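Local coordinates for protein L-cysteine S-thiosulfotransferase subunit SoxA (Paracoccus denitrificans, PDB 2C1D) that forms, as the diheme subunit of the SoxAX cytochrome complex, the heterodisulfide between thiosulfate and a cysteine of the carrier protein SoxY during sulfur oxidation, at residues Ser142-Ile154 / Leu246-Gly259. Sequence-based numbering, arbitrary orientation.
Sequences SLQSRGMAVNVKI and LYVASRGNGLSVEG
Val-150 and Val-257 meet through their CG2 methyls where two antiparallel segments pair by a single beta bridge, Ala-149 with Ser-256. Each segment runs off the C-terminal end of a helix, 132-143 or 239-251, into loop, and the pairing ties the two cytochrome c-type domains together. Four backbone hydrogen bonds hold it: Gly-147 N to Val-257 O, Val-257 N to Met-148 O, Val-150 N to Leu-255 O, and Gly-254 N to Val-150 O.

The buried side is close-packed. Val-150 CG1 lies anti to its own nitrogen (chi1 170°), which brings it 3.3 Å from Asn-253 OD1 and up to Ala-249 O in the last turn of helix 239-251. Val-257 sits over the turn of 143-146, its CB 3.4 Å from Ser-145 O. Farther along, Val-152 spreads both methyls on helix 239-251, CG1 against Ala-249 CB and CG2 between Ser-250 CB and Leu-246 CD1. At the edge of this packing, the tightest carbon pair is Ile-154 CG2 with Ser-250 CB, 3.5 Å; Ser-250 OG donates to Tyr-247 O and is also hydrogen-bonded with Trp-162 NE1.

Met-148, Ala-149 and Asn-151 form the solvent side, the Met-148 side chain leading away. Where strand 16-22 packs on Ser-256 and Arg-146, one water bridges Gly-147 O and Ser-256 OG, the latter also bonded to Val-19 N. Separately, a second water links Arg-146 NH1 to Glu-258 O; Leu-143 CD1 covers one guanidinium face, and NH2 forms a salt bridge with Asp-53.

Ser-142 OG donates to Gly-259 O at 2.7 Å, in the carbonyl plane and on a lone pair. At the opposite end, the Asn-253 amide mimics a backbone partner for Val-152: OD1 takes its N-H at 2.9 Å, with the donor tilted 32° from the amide carbonyl plane, and ND2 reaches a lone pair of Val-152 O at 3.0 Å.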
ATOM      1  N   SER A 142      14.561   8.386 -12.816  1.00 23.88           N
ATOM      2  CA  SER A 142      13.463   7.512 -13.256  1.00 24.20           C
ATOM      3  C   SER A 142      13.005   7.915 -14.644  1.00 24.14           C
ATOM      4  O   SER A 142      12.732   7.059 -15.495  1.00 23.20           O
ATOM      5  CB  SER A 142      12.289   7.515 -12.266  1.00 24.48           C
ATOM      6  OG  SER A 142      11.234   6.666 -12.733  1.00 24.24           O
ATOM      7  N   LEU A 143      13.001   9.216 -14.916  1.00 24.53           N
ATOM      8  CA  LEU A 143      12.622   9.711 -16.246  1.00 25.06           C
ATOM      9  C   LEU A 143      13.512   9.202 -17.387  1.00 25.14           C
ATOM     10  O   LEU A 143      13.089   9.150 -18.529  1.00 25.07           O
ATOM     11  CB  LEU A 143      12.642  11.246 -16.271  1.00 26.47           C
ATOM     12  CG  LEU A 143      11.973  11.933 -17.488  1.00 31.22           C
ATOM     13  CD1 LEU A 143      10.564  11.479 -17.787  1.00 32.50           C
ATOM     14  CD2 LEU A 143      11.941  13.440 -17.333  1.00 35.58           C
ATOM     15  N   GLN A 144      14.751   8.839 -17.074  1.00 24.69           N
ATOM     16  CA  GLN A 144      15.705   8.369 -18.075  1.00 23.91           C
ATOM     17  C   GLN A 144      15.399   6.933 -18.547  1.00 23.84           C
ATOM     18  O   GLN A 144      16.033   6.428 -19.469  1.00 23.19           O
ATOM     19  CB  GLN A 144      17.132   8.500 -17.538  1.00 23.66           C
ATOM     20  CG  GLN A 144      17.469   9.879 -16.868  1.00 22.63           C
ATOM     21  CD  GLN A 144      17.080  11.093 -17.698  1.00 24.43           C
ATOM     22  OE1 GLN A 144      16.463  12.050 -17.192  1.00 28.64           O
ATOM     23  NE2 GLN A 144      17.446  11.077 -18.942  1.00 20.75           N
ATOM     24  N   SER A 145      14.406   6.297 -17.944  1.00 23.68           N
ATOM     25  CA  SER A 145      13.924   5.007 -18.407  1.00 23.91           C
ATOM     26  C   SER A 145      12.444   5.037 -18.803  1.00 24.26           C
ATOM     27  O   SER A 145      11.830   4.001 -19.049  1.00 23.52           O
ATOM     28  CB  SER A 145      14.127   3.966 -17.307  1.00 24.79           C
ATOM     29  OG  SER A 145      15.489   3.692 -17.097  1.00 22.56           O
ATOM     30  N   ARG A 146      11.841   6.211 -18.866  1.00 24.96           N
ATOM     31  CA  ARG A 146      10.401   6.268 -19.193  1.00 24.83           C
ATOM     32  C   ARG A 146      10.085   5.599 -20.533  1.00 24.85           C
ATOM     33  O   ARG A 146      10.789   5.804 -21.551  1.00 23.59           O
ATOM     34  CB  ARG A 146       9.887   7.711 -19.145  1.00 25.03           C
ATOM     35  CG  ARG A 146       8.423   7.890 -19.538  1.00 24.38           C
ATOM     36  CD  ARG A 146       7.857   9.223 -19.178  1.00 25.67           C
ATOM     37  NE  ARG A 146       8.417  10.304 -19.993  1.00 25.66           N
ATOM     38  CZ  ARG A 146       8.032  11.584 -19.888  1.00 29.01           C
ATOM     39  NH1 ARG A 146       7.112  11.933 -19.005  1.00 28.52           N
ATOM     40  NH2 ARG A 146       8.571  12.520 -20.677  1.00 28.88           N
ATOM     41  N   GLY A 147       9.043   4.767 -20.524  1.00 24.66           N
ATOM     42  CA  GLY A 147       8.669   3.987 -21.686  1.00 25.30           C
ATOM     43  C   GLY A 147       9.348   2.640 -21.844  1.00 26.99           C
ATOM     44  O   GLY A 147       8.889   1.790 -22.636  1.00 27.10           O
ATOM     45  N   MET A 148      10.454   2.435 -21.125  1.00 26.47           N
ATOM     46  CA  MET A 148      11.115   1.154 -21.125  1.00 26.47           C
ATOM     47  C   MET A 148      10.356   0.181 -20.260  1.00 25.61           C
ATOM     48  O   MET A 148       9.742   0.565 -19.247  1.00 24.54           O
ATOM     49  CB  MET A 148      12.542   1.297 -20.632  1.00 26.94           C
ATOM     50  CG  MET A 148      13.393   2.161 -21.568  1.00 29.51           C
ATOM     51  SD  MET A 148      15.037   2.342 -20.900  1.00 31.28           S
ATOM     52  CE  MET A 148      15.734   3.497 -21.953  1.00 36.64           C
ATOM     53  N   ALA A 149      10.379  -1.084 -20.661  1.00 24.43           N
ATOM     54  CA  ALA A 149       9.729  -2.113 -19.890  1.00 24.89           C
ATOM     55  C   ALA A 149      10.494  -2.362 -18.589  1.00 24.13           C
ATOM     56  O   ALA A 149      11.719  -2.527 -18.596  1.00 24.05           O
ATOM     57  CB  ALA A 149       9.661  -3.393 -20.687  1.00 26.07           C
ATOM     58  N   VAL A 150       9.769  -2.329 -17.482  1.00 23.93           N
ATOM     59  CA  VAL A 150      10.258  -2.849 -16.205  1.00 24.42           C
ATOM     60  C   VAL A 150      10.716  -4.269 -16.467  1.00 25.14           C
ATOM     61  O   VAL A 150      10.003  -5.084 -17.067  1.00 24.54           O
ATOM     62  CB  VAL A 150       9.138  -2.860 -15.115  1.00 24.68           C
ATOM     63  CG1 VAL A 150       9.576  -3.631 -13.858  1.00 24.03           C
ATOM     64  CG2 VAL A 150       8.711  -1.452 -14.751  1.00 24.49           C
ATOM     65  N   ASN A 151      11.921  -4.547 -16.029  1.00 25.98           N
ATOM     66  CA  ASN A 151      12.564  -5.813 -16.275  1.00 26.42           C
ATOM     67  C   ASN A 151      13.530  -6.072 -15.139  1.00 26.24           C
ATOM     68  O   ASN A 151      14.738  -5.984 -15.286  1.00 26.21           O
ATOM     69  CB  ASN A 151      13.324  -5.768 -17.608  1.00 27.13           C
ATOM     70  CG  ASN A 151      13.939  -7.100 -17.971  1.00 28.00           C
ATOM     71  OD1 ASN A 151      13.479  -8.146 -17.524  1.00 32.16           O
ATOM     72  ND2 ASN A 151      14.994  -7.066 -18.765  1.00 29.03           N
ATOM     73  N   VAL A 152      12.992  -6.405 -13.991  1.00 26.71           N
ATOM     74  CA  VAL A 152      13.859  -6.732 -12.878  1.00 27.08           C
ATOM     75  C   VAL A 152      14.104  -8.239 -12.814  1.00 26.56           C
ATOM     76  O   VAL A 152      13.182  -9.073 -12.934  1.00 26.15           O
ATOM     77  CB  VAL A 152      13.430  -6.101 -11.504  1.00 28.56           C
ATOM     78  CG1 VAL A 152      12.387  -5.027 -11.660  1.00 29.00           C
ATOM     79  CG2 VAL A 152      13.091  -7.114 -10.461  1.00 30.01           C
ATOM     80  N   LYS A 153      15.376  -8.550 -12.640  1.00 26.35           N
ATOM     81  CA  LYS A 153      15.882  -9.899 -12.502  1.00 26.83           C
ATOM     82  C   LYS A 153      15.528 -10.481 -11.123  1.00 26.66           C
ATOM     83  O   LYS A 153      15.709  -9.848 -10.103  1.00 25.48           O
ATOM     84  CB  LYS A 153      17.403  -9.872 -12.729  1.00 27.09           C
ATOM     85  CG  LYS A 153      18.135 -11.229 -12.615  1.00 28.59           C
ATOM     86  CD  LYS A 153      19.634 -11.052 -12.976  1.00 30.61           C
ATOM     87  CE  LYS A 153      20.393 -12.375 -13.087  1.00 31.74           C
ATOM     88  NZ  LYS A 153      20.160 -13.217 -11.928  1.00 32.21           N
ATOM     89  N   ILE A 154      14.989 -11.691 -11.113  1.00 28.02           N
ATOM     90  CA  ILE A 154      14.574 -12.328  -9.867  1.00 29.40           C
ATOM     91  C   ILE A 154      15.269 -13.646  -9.541  1.00 30.69           C
ATOM     92  O   ILE A 154      15.003 -14.215  -8.471  1.00 31.34           O
ATOM     93  CB  ILE A 154      13.064 -12.543  -9.859  1.00 29.26           C
ATOM     94  CG1 ILE A 154      12.650 -13.620 -10.872  1.00 30.13           C
ATOM     95  CG2 ILE A 154      12.365 -11.238 -10.118  1.00 30.41           C
ATOM     96  CD1 ILE A 154      11.194 -13.877 -10.852  1.00 31.19           C
ATOM     97  N   LEU A 246      12.315  -4.941  -4.336  1.00 24.13           N
ATOM     98  CA  LEU A 246      12.732  -5.882  -5.388  1.00 24.38           C
ATOM     99  C   LEU A 246      11.585  -6.787  -5.791  1.00 23.92           C
ATOM    100  O   LEU A 246      11.300  -6.961  -6.982  1.00 22.95           O
ATOM    101  CB  LEU A 246      13.915  -6.746  -4.912  1.00 24.97           C
ATOM    102  CG  LEU A 246      14.385  -7.920  -5.791  1.00 26.31           C
ATOM    103  CD1 LEU A 246      14.995  -7.448  -7.131  1.00 27.29           C
ATOM    104  CD2 LEU A 246      15.385  -8.773  -5.031  1.00 26.50           C
ATOM    105  N   TYR A 247      10.917  -7.338  -4.791  1.00 23.42           N
ATOM    106  CA  TYR A 247       9.829  -8.249  -5.039  1.00 24.19           C
ATOM    107  C   TYR A 247       8.641  -7.530  -5.721  1.00 24.06           C
ATOM    108  O   TYR A 247       8.109  -8.016  -6.715  1.00 24.48           O
ATOM    109  CB  TYR A 247       9.395  -8.957  -3.757  1.00 24.15           C
ATOM    110  CG  TYR A 247       8.243  -9.850  -4.024  1.00 24.56           C
ATOM    111  CD1 TYR A 247       8.423 -11.052  -4.703  1.00 26.38           C
ATOM    112  CD2 TYR A 247       6.960  -9.483  -3.655  1.00 25.43           C
ATOM    113  CE1 TYR A 247       7.339 -11.883  -4.988  1.00 24.71           C
ATOM    114  CE2 TYR A 247       5.881 -10.289  -3.954  1.00 24.87           C
ATOM    115  CZ  TYR A 247       6.081 -11.489  -4.621  1.00 26.25           C
ATOM    116  OH  TYR A 247       4.988 -12.278  -4.923  1.00 27.12           O
ATOM    117  N   VAL A 248       8.247  -6.375  -5.195  1.00 24.39           N
ATOM    118  CA  VAL A 248       7.070  -5.656  -5.703  1.00 24.44           C
ATOM    119  C   VAL A 248       7.363  -5.109  -7.102  1.00 24.24           C
ATOM    120  O   VAL A 248       6.524  -5.200  -7.981  1.00 25.44           O
ATOM    121  CB  VAL A 248       6.600  -4.546  -4.737  1.00 24.33           C
ATOM    122  CG1 VAL A 248       5.400  -3.762  -5.299  1.00 23.87           C
ATOM    123  CG2 VAL A 248       6.187  -5.152  -3.411  1.00 25.42           C
ATOM    124  N   ALA A 249       8.565  -4.588  -7.325  1.00 23.98           N
ATOM    125  CA  ALA A 249       8.966  -4.179  -8.661  1.00 24.46           C
ATOM    126  C   ALA A 249       8.734  -5.271  -9.722  1.00 24.57           C
ATOM    127  O   ALA A 249       8.247  -4.996 -10.814  1.00 24.55           O
ATOM    128  CB  ALA A 249      10.436  -3.749  -8.677  1.00 24.15           C
ATOM    129  N   SER A 250       9.122  -6.493  -9.387  1.00 25.02           N
ATOM    130  CA  SER A 250       9.058  -7.626 -10.305  1.00 24.94           C
ATOM    131  C   SER A 250       7.622  -8.028 -10.586  1.00 25.02           C
ATOM    132  O   SER A 250       7.356  -8.596 -11.638  1.00 25.96           O
ATOM    133  CB  SER A 250       9.876  -8.814  -9.779  1.00 25.03           C
ATOM    134  OG  SER A 250       9.225  -9.487  -8.712  1.00 24.19           O
ATOM    135  N   ARG A 251       6.679  -7.736  -9.675  1.00 24.98           N
ATOM    136  CA  ARG A 251       5.268  -7.995  -9.943  1.00 24.98           C
ATOM    137  C   ARG A 251       4.734  -7.167 -11.120  1.00 24.83           C
ATOM    138  O   ARG A 251       3.715  -7.514 -11.711  1.00 24.64           O
ATOM    139  CB  ARG A 251       4.390  -7.770  -8.709  1.00 25.09           C
ATOM    140  CG  ARG A 251       4.657  -8.753  -7.557  1.00 25.48           C
ATOM    141  CD  ARG A 251       3.952  -8.345  -6.271  1.00 24.42           C
ATOM    142  NE  ARG A 251       2.522  -8.547  -6.367  1.00 24.77           N
ATOM    143  CZ  ARG A 251       1.914  -9.706  -6.136  1.00 26.59           C
ATOM    144  NH1 ARG A 251       2.603 -10.777  -5.745  1.00 25.70           N
ATOM    145  NH2 ARG A 251       0.596  -9.773  -6.240  1.00 25.76           N
ATOM    146  N   GLY A 252       5.426  -6.093 -11.474  1.00 24.39           N
ATOM    147  CA  GLY A 252       5.054  -5.312 -12.642  1.00 24.40           C
ATOM    148  C   GLY A 252       5.987  -5.455 -13.821  1.00 24.81           C
ATOM    149  O   GLY A 252       5.962  -4.615 -14.715  1.00 25.83           O
ATOM    150  N   ASN A 253       6.811  -6.501 -13.849  1.00 25.16           N
ATOM    151  CA  ASN A 253       7.664  -6.785 -15.012  1.00 25.57           C
ATOM    152  C   ASN A 253       6.823  -6.840 -16.280  1.00 26.10           C
ATOM    153  O   ASN A 253       5.814  -7.575 -16.336  1.00 25.36           O
ATOM    154  CB  ASN A 253       8.394  -8.119 -14.831  1.00 25.78           C
ATOM    155  CG  ASN A 253       9.688  -7.980 -14.078  1.00 27.05           C
ATOM    156  OD1 ASN A 253      10.171  -6.867 -13.867  1.00 26.71           O
ATOM    157  ND2 ASN A 253      10.287  -9.118 -13.701  1.00 25.59           N
ATOM    158  N   GLY A 254       7.205  -6.039 -17.276  1.00 26.54           N
ATOM    159  CA  GLY A 254       6.473  -5.950 -18.533  1.00 26.71           C
ATOM    160  C   GLY A 254       5.734  -4.637 -18.685  1.00 27.06           C
ATOM    161  O   GLY A 254       5.593  -4.122 -19.796  1.00 26.57           O
ATOM    162  N   LEU A 255       5.239  -4.085 -17.581  1.00 27.48           N
ATOM    163  CA  LEU A 255       4.699  -2.728 -17.608  1.00 27.88           C
ATOM    164  C   LEU A 255       5.838  -1.746 -17.888  1.00 27.71           C
ATOM    165  O   LEU A 255       7.003  -2.026 -17.570  1.00 29.03           O
ATOM    166  CB  LEU A 255       4.025  -2.379 -16.278  1.00 27.85           C
ATOM    167  CG  LEU A 255       2.775  -3.178 -15.913  1.00 28.60           C
ATOM    168  CD1 LEU A 255       2.462  -3.013 -14.444  1.00 27.55           C
ATOM    169  CD2 LEU A 255       1.581  -2.761 -16.763  1.00 30.19           C
ATOM    170  N   SER A 256       5.516  -0.594 -18.462  1.00 26.62           N
ATOM    171  CA  SER A 256       6.510   0.437 -18.661  1.00 26.02           C
ATOM    172  C   SER A 256       6.821   1.210 -17.376  1.00 25.12           C
ATOM    173  O   SER A 256       5.973   1.471 -16.503  1.00 25.82           O
ATOM    174  CB  SER A 256       6.085   1.464 -19.731  1.00 26.45           C
ATOM    175  OG  SER A 256       5.792   0.865 -20.986  1.00 26.37           O
ATOM    176  N   VAL A 257       8.057   1.639 -17.300  1.00 24.55           N
ATOM    177  CA  VAL A 257       8.424   2.683 -16.389  1.00 23.44           C
ATOM    178  C   VAL A 257       7.628   3.930 -16.795  1.00 23.73           C
ATOM    179  O   VAL A 257       7.774   4.414 -17.911  1.00 23.81           O
ATOM    180  CB  VAL A 257       9.927   2.962 -16.475  1.00 22.78           C
ATOM    181  CG1 VAL A 257      10.282   4.131 -15.631  1.00 23.02           C
ATOM    182  CG2 VAL A 257      10.721   1.754 -16.005  1.00 23.31           C
ATOM    183  N   GLU A 258       6.818   4.463 -15.890  1.00 23.74           N
ATOM    184  CA  GLU A 258       6.029   5.666 -16.185  1.00 23.97           C
ATOM    185  C   GLU A 258       6.866   6.948 -16.132  1.00 24.13           C
ATOM    186  O   GLU A 258       6.485   7.954 -16.744  1.00 24.89           O
ATOM    187  CB  GLU A 258       4.792   5.735 -15.276  1.00 24.37           C
ATOM    188  CG  GLU A 258       3.851   4.565 -15.579  1.00 24.74           C
ATOM    189  CD  GLU A 258       2.575   4.496 -14.759  1.00 25.58           C
ATOM    190  OE1 GLU A 258       2.071   5.517 -14.246  1.00 25.42           O
ATOM    191  OE2 GLU A 258       2.024   3.374 -14.667  1.00 26.68           O
ATOM    192  N   GLY A 259       8.019   6.887 -15.466  1.00 23.67           N
ATOM    193  CA  GLY A 259       8.863   8.048 -15.214  1.00 24.02           C
ATOM    194  C   GLY A 259       8.495   8.644 -13.884  1.00 24.25           C
ATOM    195  O   GLY A 259       9.039   8.262 -12.863  1.00 24.30           O
TER
HETATM  196  O   HOH W   1       6.154  10.560 -16.514  1.00 25.71           O
HETATM  197  O   HOH W   2       7.541  -0.570 -21.974  1.00 32.85           O